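Local coordinates for putative uncharacterized protein (PDB 4KPP) that probably exchanges protons for calcium ions across the archaeal membrane, as a helical transporter of the sodium/calcium exchanger family, at residues A42-A46 with T219-S223; V81-A86 with Y99-M104; A86-S91 with I296-A301; G106-L110 with Q247-L252; A152-P156 with E316-T320. All blocks are in the same frame, centred on the assembly; numbering follows the deposited sequence.

Overall arrangement
Five contacts lie in a largely helical single chain. Contact 2 is local, linking the consecutive helices 76-91 and 96-127; along the sequence it is nested inside the loop closed by contact 1 and in series with contacts 4 and 5, which cross each other. Contacts 2 and 3 share helix 76-91 and Ala-86, with centres about 10 Å apart. Contacts 2 and 4 share helix 96-127, again about 10 Å between centres. Contacts 4 and 5 meet through the Arg-109 to Glu-316 salt bridge. Contacts 1 and 5 lie on opposite sides of the chain's centre, about 31 Å between centres. Contacts 1, 3, 4 and 5 each pair the first exchanger region with the second, and all five lie away from the bound calcium ion.

Contact 1: A42-A46 with T219-S223; sequences AVVSA and TILMS
Val-43 and Ile-220 bring their backbones nearest, CA to CA 5.3 Å, and Ala-46 CA follows at 6.6 Å from Thr-219 CA. Residues 42-46 run inside helix 32-60, whereas 219-223 take in the last turn of helix 202-221 and the bend after it; Met-222 is the first residue to leave helical angles. Small side chains permit this closeness. Ala-46 CB rests 3.8 Å from Ile-220 CG1, and Ala-42 CB comes to 3.9 Å from Thr-219 CG2. A chi1 of -67° tucks Thr-219 OG1 beside its own backbone N and swings that methyl round to the alanines, which leaves OG1 to bond Phe-215 O in its own helix.

The bend joins helix 202-221 to helix 224-237, and Ser-223 occupies the N-cap position of the second helix, yet its hydroxyl turns back instead of capping. Ser-223 OG gives its proton to Thr-219 O over 2.6 Å, arriving 36° above the carbonyl plane with a C=O...O angle of 144°. Ser-223 CB meanwhile lies 3.6 Å from Val-43 CG2, and Ser-223 OG passes 3.8 Å from Ala-42 CB. Without the hydroxyl, as with an alanine here, Thr-219 O would probably lose the bond that ties the bend back to the helix end, and Ala-42 CB its neighbour in OG. Trp-20 of helix 18-25 packs on both Ala-42 and Ser-223 and bonds Met-222 O through its indole NE1. Pro-77 of helix 76-91 touches Val-43 and Ile-220 alike.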
# COMPACT_ATOMS: atom_id res chain seq x y z
N ALA A 42 3.51 -13.79 -11.68
CA ALA A 42 4.88 -13.60 -11.24
C ALA A 42 5.03 -12.47 -10.21
O ALA A 42 5.77 -12.61 -9.24
CB ALA A 42 5.81 -13.37 -12.43
N VAL A 43 4.31 -11.37 -10.42
CA VAL A 43 4.40 -10.23 -9.51
C VAL A 43 3.88 -10.59 -8.12
O VAL A 43 4.56 -10.37 -7.12
CB VAL A 43 3.62 -9.00 -10.02
CG1 VAL A 43 3.52 -7.94 -8.93
CG2 VAL A 43 4.28 -8.42 -11.25
N VAL A 44 2.68 -11.14 -8.08
CA VAL A 44 2.06 -11.56 -6.83
C VAL A 44 2.94 -12.58 -6.09
O VAL A 44 3.13 -12.48 -4.88
CB VAL A 44 0.66 -12.15 -7.09
CG1 VAL A 44 0.11 -12.83 -5.84
CG2 VAL A 44 -0.30 -11.06 -7.57
N SER A 45 3.48 -13.54 -6.83
CA SER A 45 4.35 -14.57 -6.26
C SER A 45 5.61 -13.97 -5.65
O SER A 45 5.95 -14.26 -4.50
CB SER A 45 4.73 -15.59 -7.34
OG SER A 45 3.58 -16.05 -8.01
N ALA A 46 6.28 -13.12 -6.41
CA ALA A 46 7.48 -12.45 -5.94
C ALA A 46 7.20 -11.60 -4.70
O ALA A 46 8.09 -11.38 -3.88
CB ALA A 46 8.09 -11.60 -7.05
N THR A 219 12.38 -10.27 -10.52
CA THR A 219 11.16 -10.75 -11.15
C THR A 219 10.12 -9.64 -11.33
O THR A 219 9.54 -9.48 -12.40
CB THR A 219 10.54 -11.91 -10.35
OG1 THR A 219 11.41 -13.04 -10.43
CG2 THR A 219 9.18 -12.28 -10.91
N ILE A 220 9.90 -8.87 -10.27
CA ILE A 220 8.97 -7.74 -10.32
C ILE A 220 9.34 -6.74 -11.41
O ILE A 220 8.50 -6.33 -12.21
CB ILE A 220 8.86 -7.04 -8.96
CG1 ILE A 220 8.17 -7.96 -7.95
CG2 ILE A 220 8.11 -5.72 -9.08
CD1 ILE A 220 8.00 -7.35 -6.57
N LEU A 221 10.62 -6.36 -11.46
CA LEU A 221 11.08 -5.39 -12.45
C LEU A 221 10.98 -5.92 -13.88
O LEU A 221 10.84 -5.14 -14.83
CB LEU A 221 12.52 -4.94 -12.15
CG LEU A 221 12.73 -4.29 -10.78
CD1 LEU A 221 14.20 -3.96 -10.53
CD2 LEU A 221 11.86 -3.04 -10.62
N MET A 222 11.04 -7.24 -14.04
CA MET A 222 10.91 -7.87 -15.35
C MET A 222 9.47 -8.23 -15.68
O MET A 222 9.20 -8.87 -16.70
CB MET A 222 11.78 -9.13 -15.43
CG MET A 222 13.27 -8.88 -15.23
SD MET A 222 14.00 -7.90 -16.56
CE MET A 222 13.74 -9.00 -17.95
N SER A 223 8.54 -7.80 -14.84
CA SER A 223 7.14 -8.18 -15.00
C SER A 223 6.15 -7.01 -15.09
O SER A 223 5.12 -7.12 -15.75
CB SER A 223 6.71 -9.12 -13.87
OG SER A 223 7.49 -10.30 -13.86

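Contact 2: V81-A86 with Y99-M104; sequences VDGYFA and YATANM
Asp-82 and Phe-85 carry this contact from one helix, meeting Ala-100, Asn-103, Tyr-99 and Met-104 on the other. The first torsion of Asp-82, -157°, throws its carboxylate across to the second helix. OD1 of Asp-82 ends 2.8 Å from Ala-100 O, a close pair of oxygens, while Asp-82 OD2 lies 3.1 Å from Met-104 CB. The side chains of Asp-82 and Asn-103 pass one another pointing opposite ways, Asp-82 CB 3.3 Å from Asn-103 OD1, with carboxylate and amide planes 63° apart.

Phe-85 sets its CB 3.9 Å from Ala-100 CA. Tyr-99 CB sits over one face of the Phe-85 ring, toward the rim, and Asn-103 ND2 comes in at the edge, 3.7 Å from Phe-85 CE2. Beside them the methyls of Ala-86 and Ala-100 touch. The two helices form an antiparallel hairpin, 76-91 followed directly by 96-127: the short axes run at 161° and approach to 8.4 Å, and Phe-85 and Ala-100 are the nearest residues, CA to CA 5.0 Å.

Farther out, Asn-103 ND2 gives a hydrogen bond to Val-246 O of helix 242-267, which fixes the amide against the Phe-85 edge. The Tyr-99 ring leads away from the hairpin to an edge-to-face meeting with Phe-243. Leu-289 and Ile-293 of helix 288-299 pack against Asp-82, and the carboxylate of Glu-78 is close by.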
# COMPACT_ATOMS: atom_id res chain seq x y z
N VAL A 81 4.50 -0.86 -10.15
CA VAL A 81 3.46 -0.63 -11.15
C VAL A 81 3.16 0.86 -11.30
O VAL A 81 3.11 1.38 -12.42
CB VAL A 81 2.16 -1.39 -10.82
CG1 VAL A 81 1.02 -0.95 -11.74
CG2 VAL A 81 2.38 -2.89 -10.91
N ASP A 82 2.97 1.55 -10.18
CA ASP A 82 2.71 2.98 -10.23
C ASP A 82 3.94 3.73 -10.72
O ASP A 82 3.83 4.74 -11.42
CB ASP A 82 2.30 3.50 -8.85
CG ASP A 82 1.50 4.79 -8.93
OD1 ASP A 82 1.32 5.32 -10.05
OD2 ASP A 82 1.06 5.28 -7.86
N GLY A 83 5.11 3.22 -10.36
CA GLY A 83 6.37 3.77 -10.82
C GLY A 83 6.51 3.66 -12.32
O GLY A 83 7.04 4.57 -12.97
N TYR A 84 6.05 2.55 -12.89
CA TYR A 84 6.09 2.36 -14.33
C TYR A 84 5.24 3.41 -15.04
O TYR A 84 5.66 3.98 -16.04
CB TYR A 84 5.62 0.96 -14.73
CG TYR A 84 5.41 0.81 -16.22
CD1 TYR A 84 6.48 0.61 -17.08
CD2 TYR A 84 4.13 0.88 -16.77
CE1 TYR A 84 6.29 0.48 -18.44
CE2 TYR A 84 3.94 0.75 -18.14
CZ TYR A 84 5.02 0.55 -18.96
OH TYR A 84 4.83 0.43 -20.32
N PHE A 85 4.04 3.63 -14.52
CA PHE A 85 3.13 4.64 -15.06
C PHE A 85 3.75 6.04 -14.99
O PHE A 85 3.62 6.83 -15.93
CB PHE A 85 1.82 4.65 -14.28
CG PHE A 85 0.94 3.46 -14.57
CD1 PHE A 85 0.87 2.93 -15.84
CD2 PHE A 85 0.18 2.89 -13.56
CE1 PHE A 85 0.07 1.85 -16.11
CE2 PHE A 85 -0.63 1.80 -13.82
CZ PHE A 85 -0.69 1.29 -15.10
N ALA A 86 4.42 6.34 -13.88
CA ALA A 86 5.07 7.64 -13.74
C ALA A 86 6.27 7.77 -14.68
O ALA A 86 6.52 8.85 -15.21
CB ALA A 86 5.49 7.87 -12.29
N TYR A 99 -2.75 8.23 -15.53
CA TYR A 99 -2.67 6.88 -14.97
C TYR A 99 -1.85 6.83 -13.68
O TYR A 99 -2.18 6.07 -12.76
CB TYR A 99 -2.09 5.89 -15.99
CG TYR A 99 -2.97 5.64 -17.20
CD1 TYR A 99 -4.31 6.03 -17.22
CD2 TYR A 99 -2.47 5.01 -18.33
CE1 TYR A 99 -5.11 5.80 -18.33
CE2 TYR A 99 -3.26 4.78 -19.44
CZ TYR A 99 -4.58 5.17 -19.44
OH TYR A 99 -5.36 4.94 -20.55
N ALA A 100 -0.79 7.63 -13.61
CA ALA A 100 0.08 7.64 -12.44
C ALA A 100 -0.68 8.04 -11.19
O ALA A 100 -0.52 7.43 -10.13
CB ALA A 100 1.27 8.57 -12.67
N THR A 101 -1.52 9.06 -11.32
CA THR A 101 -2.29 9.55 -10.18
C THR A 101 -3.51 8.67 -9.90
O THR A 101 -3.85 8.42 -8.75
CB THR A 101 -2.71 11.01 -10.36
OG1 THR A 101 -1.56 11.80 -10.68
CG2 THR A 101 -3.34 11.54 -9.08
N ALA A 102 -4.15 8.21 -10.97
CA ALA A 102 -5.30 7.32 -10.85
C ALA A 102 -4.93 6.01 -10.15
O ALA A 102 -5.69 5.51 -9.32
CB ALA A 102 -5.92 7.04 -12.21
N ASN A 103 -3.77 5.46 -10.48
CA ASN A 103 -3.31 4.22 -9.87
C ASN A 103 -2.97 4.41 -8.39
O ASN A 103 -3.25 3.55 -7.56
CB ASN A 103 -2.09 3.67 -10.62
CG ASN A 103 -1.61 2.34 -10.07
OD1 ASN A 103 -0.71 2.29 -9.24
ND2 ASN A 103 -2.22 1.26 -10.53
N MET A 104 -2.38 5.56 -8.08
CA MET A 104 -2.01 5.89 -6.71
C MET A 104 -3.24 6.08 -5.83
O MET A 104 -3.29 5.58 -4.70
CB MET A 104 -1.18 7.17 -6.71
CG MET A 104 -0.51 7.49 -5.39
SD MET A 104 -0.96 9.13 -4.80
CE MET A 104 -2.55 8.80 -4.10

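Contact 3: A86-S91 with I296-A301; sequences AWKAGS and IYSISA
Trp-87 meets Ile-296, Ser-300 and Ile-299 in turn. It starts at Trp-87 CB, 4.0 Å from Ile-296 CG2. A fully extended first torsion (chi1 -177°) lays the indole against Ser-300: CG stands a little off, Trp-87 CD2 is 3.5 Å from Ser-300 CB and CE3 is hardly farther. This is a CH-pi contact, Ser-300 CB lying 3.7 Å from the centroid of the six-membered ring of Trp-87 and 22° off its normal. At the far end Trp-87 CZ3 comes to 4.2 Å from Ile-299 CG2, and CH2 just touches Ser-300 CA.

At the backbone, Trp-87 O takes bonds from Ser-91 N and from Ser-91 OG, the latter 2.8 Å long. Ser-300 OG lies 3.2 Å from Gly-90 CA, and a side chain on Gly-90 would run into it and into Tyr-297 O. Gly-90 and Ala-301 are the nearest backbones, CA to CA 4.6 Å.

On the side of Ala-89, its CB meets the edge of the Tyr-297 ring in plane. The end of helix 76-91 is thus packed on the end of helix 288-299, with Ala-89 also touching Tyr-96 of helix 96-127 and Tyr-297 backed by Leu-307 and Pro-308 of strand 307-308.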
# COMPACT_ATOMS: atom_id res chain seq x y z
N ALA A 86 4.42 6.34 -13.88
CA ALA A 86 5.07 7.64 -13.74
C ALA A 86 6.27 7.77 -14.68
O ALA A 86 6.52 8.85 -15.21
CB ALA A 86 5.49 7.87 -12.29
N TRP A 87 6.99 6.67 -14.90
CA TRP A 87 8.11 6.68 -15.83
C TRP A 87 7.65 6.96 -17.25
O TRP A 87 8.21 7.81 -17.95
CB TRP A 87 8.90 5.37 -15.78
CG TRP A 87 10.11 5.38 -16.68
CD1 TRP A 87 10.15 5.06 -18.01
CD2 TRP A 87 11.44 5.74 -16.32
NE1 TRP A 87 11.43 5.20 -18.49
CE2 TRP A 87 12.24 5.62 -17.47
CE3 TRP A 87 12.05 6.16 -15.13
CZ2 TRP A 87 13.61 5.90 -17.47
CZ3 TRP A 87 13.40 6.43 -15.13
CH2 TRP A 87 14.17 6.30 -16.29
N LYS A 88 6.61 6.25 -17.68
CA LYS A 88 6.03 6.46 -19.00
C LYS A 88 5.46 7.87 -19.12
O LYS A 88 5.53 8.49 -20.18
CB LYS A 88 4.95 5.42 -19.29
CG LYS A 88 5.44 3.98 -19.21
CD LYS A 88 6.51 3.69 -20.25
CE LYS A 88 5.98 3.88 -21.67
NZ LYS A 88 7.01 3.58 -22.70
N ALA A 89 4.90 8.38 -18.03
CA ALA A 89 4.33 9.73 -18.00
C ALA A 89 5.34 10.81 -18.36
O ALA A 89 5.02 11.76 -19.06
CB ALA A 89 3.70 10.02 -16.64
N GLY A 90 6.57 10.66 -17.87
CA GLY A 90 7.60 11.66 -18.09
C GLY A 90 8.38 11.45 -19.37
O GLY A 90 8.85 12.40 -19.99
N SER A 91 8.53 10.19 -19.77
CA SER A 91 9.30 9.85 -20.96
C SER A 91 8.45 9.86 -22.22
O SER A 91 8.95 10.13 -23.31
CB SER A 91 9.96 8.48 -20.79
OG SER A 91 8.98 7.46 -20.66
N ILE A 296 9.81 10.46 -9.99
CA ILE A 296 10.01 9.67 -11.21
C ILE A 296 9.58 10.44 -12.46
O ILE A 296 10.23 10.37 -13.50
CB ILE A 296 9.27 8.31 -11.13
CG1 ILE A 296 9.99 7.37 -10.16
CG2 ILE A 296 9.18 7.65 -12.50
CD1 ILE A 296 9.37 5.99 -10.07
N TYR A 297 8.50 11.20 -12.34
CA TYR A 297 8.01 12.04 -13.44
C TYR A 297 9.07 13.03 -13.91
O TYR A 297 9.15 13.34 -15.10
CB TYR A 297 6.73 12.77 -13.02
CG TYR A 297 6.10 13.60 -14.12
CD1 TYR A 297 5.44 13.00 -15.19
CD2 TYR A 297 6.16 14.99 -14.09
CE1 TYR A 297 4.87 13.75 -16.19
CE2 TYR A 297 5.58 15.75 -15.09
CZ TYR A 297 4.94 15.13 -16.14
OH TYR A 297 4.36 15.88 -17.14
N SER A 298 9.88 13.54 -12.99
CA SER A 298 10.96 14.45 -13.34
C SER A 298 12.18 13.70 -13.86
O SER A 298 12.84 14.15 -14.79
CB SER A 298 11.36 15.32 -12.15
OG SER A 298 10.39 16.33 -11.91
N ILE A 299 12.47 12.55 -13.26
CA ILE A 299 13.64 11.77 -13.64
C ILE A 299 13.54 11.20 -15.05
O ILE A 299 14.47 11.33 -15.85
CB ILE A 299 13.91 10.61 -12.64
CG1 ILE A 299 14.23 11.18 -11.26
CG2 ILE A 299 15.04 9.73 -13.13
CD1 ILE A 299 14.60 10.12 -10.24
N SER A 300 12.39 10.59 -15.36
CA SER A 300 12.19 9.96 -16.66
C SER A 300 12.18 10.96 -17.81
O SER A 300 12.45 10.60 -18.96
CB SER A 300 10.88 9.16 -16.67
OG SER A 300 9.76 9.99 -16.47
N ALA A 301 11.88 12.21 -17.50
CA ALA A 301 11.89 13.28 -18.49
C ALA A 301 13.24 13.98 -18.51
O ALA A 301 13.51 14.79 -19.40
CB ALA A 301 10.78 14.27 -18.21

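Contact 4: G106-L110 with Q247-L252; sequences GANRL and QWIAPL
A close helix crossing at a glycine brings Gly-106 of helix 96-127 onto Gln-247 of helix 242-267, the short axes crossing at -74°. Helix 242-267 has a wider pi-type turn at 247-249 and a kink at Pro-251. Gly-106 CA approaches Gln-247 O to 3.3 Å in a CA-H...O contact, 145° at the hydrogen, where a side chain would clash. One turn on, Pro-251 CB lies 3.8 Å from Ala-107 CA. Leu-110 and Leu-252 meet at about a right angle, CD2 to CD1 3.9 Å.

Trp-248 starts out pointing away, but its CG stands opposite the carbonyl carbon (chi1 -53°), and the indole returns to Gly-106 and Arg-109. Arg-109 NH2 comes to the edge of the Trp-248 ring, 3.6 Å from Trp-248 CH2, with the guanidinium steeply inclined to the ring. Gln-247 CG covers one face of the Trp-248 ring, 3.7 Å above its plane. Were the indole replaced by an alanine, a gap would probably open beside Gly-106 and the guanidinium would lose one of its flanking walls.

That guanidinium is gripped from helix 311-331, NH2 by a salt bridge to Glu-316 and NH1 by Thr-320 OG1, while Phe-348 of helix 338-353 meets the Trp-248 ring nearly perpendicularly.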
# COMPACT_ATOMS: atom_id res chain seq x y z
N GLY A 106 -6.24 4.97 -6.50
CA GLY A 106 -6.90 3.67 -6.47
C GLY A 106 -6.32 2.79 -5.38
O GLY A 106 -7.06 2.18 -4.61
N ALA A 107 -4.99 2.74 -5.32
CA ALA A 107 -4.30 1.93 -4.32
C ALA A 107 -4.69 2.35 -2.91
O ALA A 107 -5.05 1.51 -2.08
CB ALA A 107 -2.79 2.01 -4.52
N ASN A 108 -4.65 3.66 -2.65
CA ASN A 108 -4.99 4.20 -1.34
C ASN A 108 -6.42 3.92 -0.92
O ASN A 108 -6.67 3.47 0.20
CB ASN A 108 -4.73 5.71 -1.29
CG ASN A 108 -3.29 6.04 -1.00
OD1 ASN A 108 -2.90 6.23 0.15
ND2 ASN A 108 -2.48 6.11 -2.04
N ARG A 109 -7.37 4.21 -1.80
CA ARG A 109 -8.78 4.06 -1.47
C ARG A 109 -9.21 2.60 -1.34
O ARG A 109 -10.05 2.26 -0.50
CB ARG A 109 -9.66 4.81 -2.48
CG ARG A 109 -9.40 6.32 -2.51
CD ARG A 109 -10.67 7.12 -2.74
NE ARG A 109 -11.30 6.80 -4.02
CZ ARG A 109 -10.98 7.38 -5.17
NH1 ARG A 109 -10.04 8.31 -5.21
NH2 ARG A 109 -11.61 7.03 -6.28
N LEU A 110 -8.62 1.74 -2.17
CA LEU A 110 -8.89 0.31 -2.10
C LEU A 110 -8.38 -0.26 -0.79
O LEU A 110 -9.01 -1.15 -0.20
CB LEU A 110 -8.21 -0.41 -3.26
CG LEU A 110 -8.47 -1.91 -3.40
CD1 LEU A 110 -9.69 -2.17 -4.28
CD2 LEU A 110 -7.24 -2.63 -3.93
N GLN A 247 -6.94 2.02 -12.15
CA GLN A 247 -7.29 2.46 -10.81
C GLN A 247 -7.73 1.32 -9.89
O GLN A 247 -7.45 1.34 -8.69
CB GLN A 247 -8.39 3.52 -10.88
CG GLN A 247 -8.63 4.27 -9.59
CD GLN A 247 -9.46 5.52 -9.79
OE1 GLN A 247 -9.22 6.54 -9.15
NE2 GLN A 247 -10.44 5.45 -10.69
N TRP A 248 -8.42 0.33 -10.44
CA TRP A 248 -9.02 -0.71 -9.60
C TRP A 248 -8.43 -2.10 -9.77
O TRP A 248 -8.22 -2.81 -8.78
CB TRP A 248 -10.54 -0.74 -9.79
CG TRP A 248 -11.19 0.60 -9.58
CD1 TRP A 248 -11.95 1.29 -10.48
CD2 TRP A 248 -11.11 1.42 -8.41
NE1 TRP A 248 -12.36 2.48 -9.94
CE2 TRP A 248 -11.86 2.58 -8.66
CE3 TRP A 248 -10.50 1.28 -7.16
CZ2 TRP A 248 -12.01 3.60 -7.72
CZ3 TRP A 248 -10.64 2.29 -6.23
CH2 TRP A 248 -11.39 3.44 -6.51
N ILE A 249 -8.16 -2.51 -11.00
CA ILE A 249 -7.65 -3.85 -11.24
C ILE A 249 -6.17 -3.97 -10.90
O ILE A 249 -5.77 -4.90 -10.21
CB ILE A 249 -7.90 -4.32 -12.69
CG1 ILE A 249 -9.40 -4.31 -13.00
CG2 ILE A 249 -7.34 -5.71 -12.90
CD1 ILE A 249 -9.73 -4.78 -14.40
N ALA A 250 -5.37 -3.03 -11.38
CA ALA A 250 -3.93 -3.05 -11.11
C ALA A 250 -3.55 -3.02 -9.62
O ALA A 250 -2.70 -3.79 -9.19
CB ALA A 250 -3.20 -1.94 -11.89
N PRO A 251 -4.17 -2.13 -8.82
CA PRO A 251 -3.82 -2.17 -7.40
C PRO A 251 -4.31 -3.44 -6.71
O PRO A 251 -3.71 -3.87 -5.73
CB PRO A 251 -4.54 -0.94 -6.82
CG PRO A 251 -4.73 -0.04 -7.97
CD PRO A 251 -4.99 -0.94 -9.14
N LEU A 252 -5.40 -4.02 -7.21
CA LEU A 252 -5.94 -5.24 -6.64
C LEU A 252 -4.89 -6.34 -6.69
O LEU A 252 -4.74 -7.11 -5.74
CB LEU A 252 -7.20 -5.68 -7.38
CG LEU A 252 -8.12 -6.64 -6.62
CD1 LEU A 252 -8.79 -5.93 -5.44
CD2 LEU A 252 -9.16 -7.26 -7.54

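Contact 5: A152-P156 with E316-T320; sequences AFTLP and EVLLT
Phe-153, Pro-156 and Leu-155 present an apolar surface to Val-317 and Leu-318, and no hydrogen bond spans the two segments. Leu-318 CD1 lies in the plane of the Phe-153 ring at its edge, 3.7 Å from Phe-153 CE1, the two side chains crossing at about a right angle. A chi1 of 169° carries the Leu-318 branch toward that ring; independently, CB of Leu-318 packs on Pro-156 CG at 3.9 Å. The same Pro-156 CG wedges toward the valine, 4.2 Å from Val-317 CG1. Val-317 CG1 also comes to 4.2 Å from Leu-155 CB and 3.9 Å from Ala-152 O, so a single branch of the valine faces three residues.

The segment 152-156 is the tight link between helix 138-152 and the short helix 155-158: a type I beta turn runs from Ala-152 to Leu-155 and is closed by Leu-155 N to Ala-152 O at 3.2 Å. It folds against the flank of helix 311-331, where Leu-318 reaches on to Tyr-361 and Ser-364 of helix 357-377.

The polar interactions lie within helix 311-331 and behind it. Thr-320 OG1 gives its proton to Glu-316 O over 2.6 Å, with a C=O...O angle of 144°. Thr-320 N bonds the same Glu-316 O at 2.9 Å from the opposite face of the carbonyl plane, so two donors grip it. Glu-316 OE1 makes a salt bridge to Arg-312. A bound monoolein touches Thr-154, whose hydroxyl bonds Tyr-151 O.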
# COMPACT_ATOMS: atom_id res chain seq x y z
N ALA A 152 -2.13 17.02 1.47
CA ALA A 152 -2.68 16.52 0.22
C ALA A 152 -3.89 17.33 -0.24
O ALA A 152 -4.22 17.35 -1.43
CB ALA A 152 -3.04 15.04 0.35
N PHE A 153 -4.56 18.00 0.70
CA PHE A 153 -5.67 18.88 0.35
C PHE A 153 -5.22 20.12 -0.42
O PHE A 153 -6.04 20.83 -0.99
CB PHE A 153 -6.44 19.32 1.60
CG PHE A 153 -7.48 18.34 2.05
CD1 PHE A 153 -8.53 18.00 1.21
CD2 PHE A 153 -7.44 17.78 3.32
CE1 PHE A 153 -9.50 17.10 1.62
CE2 PHE A 153 -8.41 16.89 3.73
CZ PHE A 153 -9.44 16.55 2.88
N THR A 154 -3.92 20.37 -0.44
CA THR A 154 -3.38 21.54 -1.14
C THR A 154 -3.05 21.20 -2.59
O THR A 154 -2.67 22.08 -3.37
CB THR A 154 -2.12 22.10 -0.45
OG1 THR A 154 -1.05 21.15 -0.56
CG2 THR A 154 -2.40 22.38 1.02
N LEU A 155 -3.21 19.94 -2.96
CA LEU A 155 -2.90 19.48 -4.31
C LEU A 155 -3.98 19.78 -5.38
O LEU A 155 -3.64 20.25 -6.46
CB LEU A 155 -2.52 18.00 -4.32
CG LEU A 155 -1.33 17.63 -3.43
CD1 LEU A 155 -0.95 16.16 -3.60
CD2 LEU A 155 -0.13 18.54 -3.71
N PRO A 156 -5.27 19.51 -5.08
CA PRO A 156 -6.29 19.83 -6.09
C PRO A 156 -6.43 21.33 -6.34
O PRO A 156 -6.87 21.72 -7.42
CB PRO A 156 -7.58 19.29 -5.47
CG PRO A 156 -7.14 18.28 -4.46
CD PRO A 156 -5.86 18.82 -3.92
N GLU A 316 -10.02 13.06 -7.85
CA GLU A 316 -9.61 11.77 -7.30
C GLU A 316 -8.74 11.95 -6.06
O GLU A 316 -8.91 11.24 -5.07
CB GLU A 316 -8.86 10.94 -8.35
CG GLU A 316 -9.71 10.50 -9.53
CD GLU A 316 -10.80 9.51 -9.14
OE1 GLU A 316 -11.79 9.40 -9.88
OE2 GLU A 316 -10.65 8.83 -8.10
N VAL A 317 -7.82 12.91 -6.13
CA VAL A 317 -6.94 13.19 -5.00
C VAL A 317 -7.73 13.77 -3.84
O VAL A 317 -7.53 13.38 -2.68
CB VAL A 317 -5.81 14.17 -5.40
CG1 VAL A 317 -5.06 14.68 -4.17
CG2 VAL A 317 -4.85 13.50 -6.37
N LEU A 318 -8.65 14.68 -4.15
CA LEU A 318 -9.53 15.28 -3.15
C LEU A 318 -10.38 14.21 -2.47
O LEU A 318 -10.52 14.20 -1.24
CB LEU A 318 -10.43 16.33 -3.81
CG LEU A 318 -11.59 16.90 -2.99
CD1 LEU A 318 -11.09 17.57 -1.72
CD2 LEU A 318 -12.42 17.87 -3.83
N LEU A 319 -10.93 13.30 -3.27
CA LEU A 319 -11.74 12.20 -2.77
C LEU A 319 -10.90 11.32 -1.86
O LEU A 319 -11.36 10.89 -0.80
CB LEU A 319 -12.28 11.37 -3.94
CG LEU A 319 -13.65 10.68 -3.86
CD1 LEU A 319 -13.83 9.75 -5.05
CD2 LEU A 319 -13.87 9.93 -2.56
N THR A 320 -9.67 11.05 -2.28
CA THR A 320 -8.76 10.19 -1.53
C THR A 320 -8.36 10.85 -0.21
O THR A 320 -8.29 10.19 0.82
CB THR A 320 -7.49 9.87 -2.33
OG1 THR A 320 -7.86 9.39 -3.63
CG2 THR A 320 -6.67 8.81 -1.62